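Local coordinates for CurJ (Moorea producens 3L, PDB 5TZ6), which is the dehydratase of a curacin polyketide synthase module, which catalyses vinylogous dehydration in its active form; this inactivated variant binds a hydroxy-methylheptenoic acid, at residues V95-P98 / F103-Q106; S220-I225 / I293-R298. The protein carries 1 engineered substitution. All blocks are in the same frame, centred on the assembly; numbering follows the deposited sequence.

Contact 1. Residues V95-P98 / F103-Q106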
ATOM      1  N   VAL A  95      -8.261  -2.263  -7.870  1.00 59.45           N
ATOM      2  CA  VAL A  95      -7.389  -1.512  -8.763  1.00 58.39           C
ATOM      3  C   VAL A  95      -8.267  -0.569  -9.568  1.00 61.23           C
ATOM      4  O   VAL A  95      -9.175  -1.015 -10.286  1.00 62.53           O
ATOM      5  CB  VAL A  95      -6.574  -2.434  -9.682  1.00 51.18           C
ATOM      6  CG1 VAL A  95      -5.547  -1.631 -10.461  1.00 51.60           C
ATOM      7  CG2 VAL A  95      -5.900  -3.530  -8.863  1.00 44.61           C
ATOM      8  N   LEU A  96      -8.016   0.728  -9.421  1.00 52.07           N
ATOM      9  CA  LEU A  96      -8.790   1.780 -10.064  1.00 53.76           C
ATOM     10  C   LEU A  96      -7.920   2.468 -11.111  1.00 61.09           C
ATOM     11  O   LEU A  96      -6.881   3.050 -10.782  1.00 65.28           O
ATOM     12  CB  LEU A  96      -9.298   2.790  -9.031  1.00 53.09           C
ATOM     13  CG  LEU A  96     -10.172   2.313  -7.871  1.00 55.50           C
ATOM     14  CD1 LEU A  96     -10.656   3.506  -7.068  1.00 54.12           C
ATOM     15  CD2 LEU A  96     -11.355   1.493  -8.374  1.00 52.97           C
ATOM     16  N   THR A  97      -8.361   2.415 -12.364  1.00 56.54           N
ATOM     17  CA  THR A  97      -7.706   3.082 -13.468  1.00 60.92           C
ATOM     18  C   THR A  97      -8.497   4.333 -13.804  1.00 56.02           C
ATOM     19  O   THR A  97      -9.710   4.234 -14.049  1.00 55.83           O
ATOM     20  CB  THR A  97      -7.631   2.168 -14.686  1.00 58.45           C
ATOM     21  OG1 THR A  97      -6.805   1.042 -14.381  1.00 61.22           O
ATOM     22  CG2 THR A  97      -7.032   2.928 -15.899  1.00 55.33           C
ATOM     23  N   PRO A  98      -7.885   5.512 -13.790  1.00 63.56           N
ATOM     24  CA  PRO A  98      -8.639   6.733 -14.100  1.00 65.74           C
ATOM     25  C   PRO A  98      -9.174   6.702 -15.522  1.00 63.58           C
ATOM     26  O   PRO A  98      -8.453   6.392 -16.470  1.00 67.05           O
ATOM     27  CB  PRO A  98      -7.605   7.852 -13.911  1.00 64.72           C
ATOM     28  CG  PRO A  98      -6.524   7.259 -13.068  1.00 69.83           C
ATOM     29  CD  PRO A  98      -6.495   5.793 -13.393  1.00 70.73           C
ATOM     30  N   PHE A 103     -13.632   5.783 -12.753  1.00 54.01           N
ATOM     31  CA  PHE A 103     -12.549   4.817 -12.636  1.00 54.00           C
ATOM     32  C   PHE A 103     -13.047   3.483 -13.168  1.00 55.89           C
ATOM     33  O   PHE A 103     -14.116   3.020 -12.767  1.00 59.04           O
ATOM     34  CB  PHE A 103     -12.101   4.628 -11.180  1.00 53.29           C
ATOM     35  CG  PHE A 103     -11.499   5.852 -10.552  1.00 58.83           C
ATOM     36  CD1 PHE A 103     -10.173   6.179 -10.770  1.00 65.79           C
ATOM     37  CD2 PHE A 103     -12.249   6.647  -9.703  1.00 58.27           C
ATOM     38  CE1 PHE A 103      -9.613   7.301 -10.182  1.00 66.35           C
ATOM     39  CE2 PHE A 103     -11.697   7.763  -9.108  1.00 70.86           C
ATOM     40  CZ  PHE A 103     -10.375   8.093  -9.349  1.00 69.79           C
ATOM     41  N   SER A 104     -12.282   2.858 -14.049  1.00 54.89           N
ATOM     42  CA  SER A 104     -12.490   1.444 -14.305  1.00 52.53           C
ATOM     43  C   SER A 104     -11.857   0.667 -13.160  1.00 53.61           C
ATOM     44  O   SER A 104     -10.785   1.024 -12.671  1.00 52.80           O
ATOM     45  CB  SER A 104     -11.883   1.032 -15.645  1.00 52.38           C
ATOM     46  OG  SER A 104     -10.584   1.586 -15.793  1.00 65.78           O
ATOM     47  N   PHE A 105     -12.534  -0.367 -12.691  1.00 47.21           N
ATOM     48  CA  PHE A 105     -12.030  -1.092 -11.542  1.00 49.51           C
ATOM     49  C   PHE A 105     -11.929  -2.574 -11.854  1.00 50.31           C
ATOM     50  O   PHE A 105     -12.752  -3.137 -12.593  1.00 55.72           O
ATOM     51  CB  PHE A 105     -12.918  -0.876 -10.289  1.00 38.43           C
ATOM     52  CG  PHE A 105     -14.263  -1.531 -10.383  1.00 38.25           C
ATOM     53  CD1 PHE A 105     -14.408  -2.890 -10.108  1.00 41.53           C
ATOM     54  CD2 PHE A 105     -15.383  -0.800 -10.746  1.00 38.28           C
ATOM     55  CE1 PHE A 105     -15.652  -3.513 -10.205  1.00 38.81           C
ATOM     56  CE2 PHE A 105     -16.634  -1.414 -10.837  1.00 46.35           C
ATOM     57  CZ  PHE A 105     -16.765  -2.772 -10.569  1.00 39.03           C
ATOM     58  N   GLN A 106     -10.909  -3.190 -11.257  1.00 51.56           N
ATOM     59  CA  GLN A 106     -10.785  -4.636 -11.148  1.00 55.80           C
ATOM     60  C   GLN A 106     -10.566  -4.998  -9.685  1.00 52.27           C
ATOM     61  O   GLN A 106      -9.648  -4.475  -9.046  1.00 61.46           O
ATOM     62  CB  GLN A 106      -9.622  -5.163 -11.994  1.00 58.72           C
ATOM     63  CG  GLN A 106      -9.849  -5.078 -13.486  1.00 68.98           C
ATOM     64  CD  GLN A 106      -8.670  -5.600 -14.279  1.00 79.34           C
ATOM     65  OE1 GLN A 106      -7.601  -4.987 -14.298  1.00 80.19           O
ATOM     66  NE2 GLN A 106      -8.858  -6.743 -14.941  1.00 81.84           N
TER
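The F103 ring has L96 CD1 over one face, 4.3 Å above the plane and displaced from the ring centre. The backbone O of T97 sits at the ring edge, near its plane. P98 reaches the same ring obliquely, with its CA 3.7 Å from F103 CD1. The F105 ring behaves differently. With chi1 at 70° it turns off from strand 95-98, and F105 CB is left to meet L96 CD2, at 3.4 Å. L96 and both phenylalanines share one face with P98. The segments are antiparallel arms of a beta hairpin, strands 90-99 and 102-110, part of the antiparallel sheet of the first hot-dog fold of the dehydratase. V95-Q106 and T97-S104 are the hydrogen-bonded pairs. The straightest of their bonds runs from T97 N to S104 O, 2.8 Å with an N-H...O angle of 172°. T97 O accepts a bond from S104 N. S104 OG gives T97 O a further, weak bond of 3.3 Å. The main partner of S104 OG is Q99 NE2; S104 OG also lies 3.2 Å from T97 CB. On the face of V95 and Q106, L20 of the second subunit packs against both residues.

Contact 2. Residues S220-I225 / I293-R298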
ATOM      1  N   SER A 220     -28.446  -9.965   0.733  1.00 51.39           N
ATOM      2  CA  SER A 220     -29.868 -10.175   0.988  1.00 48.65           C
ATOM      3  C   SER A 220     -30.704  -9.564  -0.127  1.00 56.97           C
ATOM      4  O   SER A 220     -31.670 -10.177  -0.614  1.00 65.40           O
ATOM      5  CB  SER A 220     -30.251  -9.564   2.336  1.00 46.02           C
ATOM      6  OG  SER A 220     -29.537 -10.173   3.400  1.00 51.49           O
ATOM      7  N   CYS A 221     -30.314  -8.370  -0.579  1.00 56.43           N
ATOM      8  CA  CYS A 221     -31.026  -7.741  -1.684  1.00 57.57           C
ATOM      9  C   CYS A 221     -31.034  -8.648  -2.905  1.00 54.80           C
ATOM     10  O   CYS A 221     -32.080  -8.851  -3.531  1.00 55.18           O
ATOM     11  CB  CYS A 221     -30.400  -6.385  -2.021  1.00 52.63           C
ATOM     12  SG  CYS A 221     -30.829  -5.084  -0.858  1.00 67.23           S
ATOM     13  N   PHE A 222     -29.876  -9.214  -3.257  1.00 48.46           N
ATOM     14  CA  PHE A 222     -29.880 -10.164  -4.369  1.00 50.12           C
ATOM     15  C   PHE A 222     -30.713 -11.409  -4.067  1.00 60.18           C
ATOM     16  O   PHE A 222     -31.287 -12.005  -4.988  1.00 58.68           O
ATOM     17  CB  PHE A 222     -28.452 -10.560  -4.739  1.00 52.54           C
ATOM     18  CG  PHE A 222     -27.603  -9.408  -5.196  1.00 53.79           C
ATOM     19  CD1 PHE A 222     -28.185  -8.210  -5.582  1.00 58.62           C
ATOM     20  CD2 PHE A 222     -26.222  -9.528  -5.258  1.00 57.56           C
ATOM     21  CE1 PHE A 222     -27.408  -7.145  -6.000  1.00 52.36           C
ATOM     22  CE2 PHE A 222     -25.437  -8.473  -5.680  1.00 59.06           C
ATOM     23  CZ  PHE A 222     -26.032  -7.278  -6.050  1.00 55.71           C
ATOM     24  N   GLN A 223     -30.807 -11.810  -2.792  1.00 55.25           N
ATOM     25  CA  GLN A 223     -31.589 -12.989  -2.426  1.00 54.53           C
ATOM     26  C   GLN A 223     -33.071 -12.769  -2.666  1.00 58.48           C
ATOM     27  O   GLN A 223     -33.816 -13.736  -2.859  1.00 48.36           O
ATOM     28  CB  GLN A 223     -31.384 -13.352  -0.958  1.00 46.71           C
ATOM     29  CG  GLN A 223     -29.974 -13.677  -0.542  1.00 54.00           C
ATOM     30  CD  GLN A 223     -29.853 -13.723   0.966  1.00 56.24           C
ATOM     31  OE1 GLN A 223     -30.844 -13.922   1.662  1.00 60.43           O
ATOM     32  NE2 GLN A 223     -28.646 -13.516   1.480  1.00 61.93           N
ATOM     33  N   SER A 224     -33.522 -11.514  -2.628  1.00 62.54           N
ATOM     34  CA  SER A 224     -34.946 -11.268  -2.831  1.00 60.71           C
ATOM     35  C   SER A 224     -35.449 -11.886  -4.132  1.00 55.56           C
ATOM     36  O   SER A 224     -36.597 -12.336  -4.198  1.00 64.27           O
ATOM     37  CB  SER A 224     -35.238  -9.767  -2.820  1.00 59.03           C
ATOM     38  OG  SER A 224     -34.531  -9.096  -3.850  1.00 60.41           O
ATOM     39  N   ILE A 225     -34.611 -11.941  -5.173  1.00 46.69           N
ATOM     40  CA  ILE A 225     -35.112 -12.430  -6.455  1.00 52.32           C
ATOM     41  C   ILE A 225     -35.506 -13.890  -6.353  1.00 59.01           C
ATOM     42  O   ILE A 225     -36.368 -14.353  -7.109  1.00 63.89           O
ATOM     43  CB  ILE A 225     -34.094 -12.247  -7.601  1.00 59.87           C
ATOM     44  CG1 ILE A 225     -33.144 -13.440  -7.667  1.00 59.61           C
ATOM     45  CG2 ILE A 225     -33.337 -10.927  -7.470  1.00 63.93           C
ATOM     46  CD1 ILE A 225     -32.893 -13.919  -9.081  1.00 72.71           C
ATOM     47  N   ILE A 293     -30.353  -1.415 -11.124  1.00 52.78           N
ATOM     48  CA  ILE A 293     -31.007  -1.425 -12.423  1.00 52.13           C
ATOM     49  C   ILE A 293     -30.296  -2.453 -13.285  1.00 53.27           C
ATOM     50  O   ILE A 293     -29.063  -2.430 -13.400  1.00 54.88           O
ATOM     51  CB  ILE A 293     -30.962  -0.037 -13.091  1.00 57.22           C
ATOM     52  CG1 ILE A 293     -31.736   0.986 -12.261  1.00 60.77           C
ATOM     53  CG2 ILE A 293     -31.525  -0.103 -14.506  1.00 52.35           C
ATOM     54  CD1 ILE A 293     -33.224   0.764 -12.264  1.00 67.81           C
ATOM     55  N   GLY A 294     -31.069  -3.339 -13.900  1.00 58.50           N
ATOM     56  CA  GLY A 294     -30.484  -4.318 -14.794  1.00 58.95           C
ATOM     57  C   GLY A 294     -29.720  -5.420 -14.094  1.00 56.90           C
ATOM     58  O   GLY A 294     -28.657  -5.833 -14.574  1.00 58.47           O
ATOM     59  N   PHE A 295     -30.205  -5.874 -12.943  1.00 49.67           N
ATOM     60  CA  PHE A 295     -29.632  -7.056 -12.317  1.00 46.81           C
ATOM     61  C   PHE A 295     -29.959  -8.281 -13.157  1.00 53.44           C
ATOM     62  O   PHE A 295     -31.123  -8.522 -13.490  1.00 53.95           O
ATOM     63  CB  PHE A 295     -30.178  -7.238 -10.903  1.00 50.85           C
ATOM     64  CG  PHE A 295     -29.681  -8.478 -10.224  1.00 52.03           C
ATOM     65  CD1 PHE A 295     -30.283  -9.705 -10.468  1.00 52.91           C
ATOM     66  CD2 PHE A 295     -28.620  -8.422  -9.336  1.00 55.04           C
ATOM     67  CE1 PHE A 295     -29.828 -10.851  -9.854  1.00 47.71           C
ATOM     68  CE2 PHE A 295     -28.165  -9.570  -8.708  1.00 59.43           C
ATOM     69  CZ  PHE A 295     -28.769 -10.785  -8.967  1.00 44.69           C
ATOM     70  N   GLU A 296     -28.938  -9.052 -13.512  1.00 52.68           N
ATOM     71  CA  GLU A 296     -29.130 -10.308 -14.223  1.00 53.64           C
ATOM     72  C   GLU A 296     -28.443 -11.422 -13.452  1.00 46.72           C
ATOM     73  O   GLU A 296     -27.228 -11.351 -13.197  1.00 42.44           O
ATOM     74  CB  GLU A 296     -28.592 -10.261 -15.653  1.00 57.67           C
ATOM     75  CG  GLU A 296     -28.833 -11.582 -16.386  1.00 75.73           C
ATOM     76  CD  GLU A 296     -28.351 -11.584 -17.828  1.00 92.06           C
ATOM     77  OE1 GLU A 296     -27.323 -12.236 -18.109  1.00101.66           O
ATOM     78  OE2 GLU A 296     -28.997 -10.936 -18.680  1.00101.18           O
ATOM     79  N   GLY A 297     -29.229 -12.430 -13.073  1.00 48.66           N
ATOM     80  CA  GLY A 297     -28.706 -13.681 -12.556  1.00 52.17           C
ATOM     81  C   GLY A 297     -28.890 -14.753 -13.615  1.00 49.01           C
ATOM     82  O   GLY A 297     -29.772 -14.652 -14.474  1.00 48.16           O
ATOM     83  N   ARG A 298     -28.053 -15.780 -13.565  1.00 45.27           N
ATOM     84  CA  ARG A 298     -28.121 -16.867 -14.531  1.00 58.97           C
ATOM     85  C   ARG A 298     -28.122 -18.199 -13.806  1.00 55.04           C
ATOM     86  O   ARG A 298     -27.394 -18.380 -12.824  1.00 54.22           O
ATOM     87  CB  ARG A 298     -26.961 -16.826 -15.521  1.00 63.23           C
ATOM     88  CG  ARG A 298     -26.996 -15.628 -16.428  1.00 55.81           C
ATOM     89  CD  ARG A 298     -26.084 -15.813 -17.614  1.00 63.82           C
ATOM     90  NE  ARG A 298     -26.071 -14.633 -18.466  1.00 68.63           N
ATOM     91  CZ  ARG A 298     -25.290 -14.498 -19.528  1.00 70.98           C
ATOM     92  NH1 ARG A 298     -24.461 -15.473 -19.872  1.00 72.81           N
ATOM     93  NH2 ARG A 298     -25.339 -13.388 -20.248  1.00 75.55           N
TER
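F222 and F295 meet ring against ring, and the CE2 corner of F295 does most of the touching. From F295 CB the side chain sets out toward the 220-225 segment. Its CG is anti to the backbone N (chi1 177°), which carries the ring across to the helix. F295 CD2 then lies 3.8 Å from both CD1 and CE1 of F222. F295 CE2 goes deepest. It stands over one face of the F222 ring, 3.4 Å above the plane and nearer its border than its middle, with F222 CD1 as its nearest atom. F295 CZ is further off, 4.2 Å from F222 CG. Further along the same side of the F295 ring, F295 CE1 meets I225 CG2 at 4.2 Å. The rings meet obliquely, their planes 44° apart and their centroids 4.8 Å apart. The contact is apolar, and the three residues that form it are all buried.

The F222 side chain comes within about 5 Å of the bound hydroxy-methylheptenoic acid. It belongs to helix 215-223, which also carries the pocket residue D219. Q223, on the same helix, hydrogen-bonds D219 through NE2.

F295 lies on strand 288-300 and also touches P242, another pocket residue, on strand 239-250. I225 rests on F275 of strand 274-282. F222 packs on I245 of strand 239-250 and on A52 and I55 of helix 51-65. Helix 215-223 thus packs on the curved antiparallel sheet, consistent with the central helix of a hot-dog fold in a polyketide synthase dehydratase.

Contact 1 comes first along the chain and closes before contact 2 opens. Their centres are 24 Å apart, and their nearest atoms about 11 Å, so they do not touch. Contact 1 pairs neighbouring strands in the first hot-dog half of the dehydratase. Contact 2 joins a helix to a strand in the second. Strands 71-77 and 239-250 pair antiparallel between the halves, and both contacts reach the run of antiparallel strands joined in this way. In this double hot-dog layout contact 1 lies at the subunit interface and contact 2 beside the ligand pocket. Both halves supply residues to that pocket: P50 and G51 from the first, L171, D219 and P242 from the second.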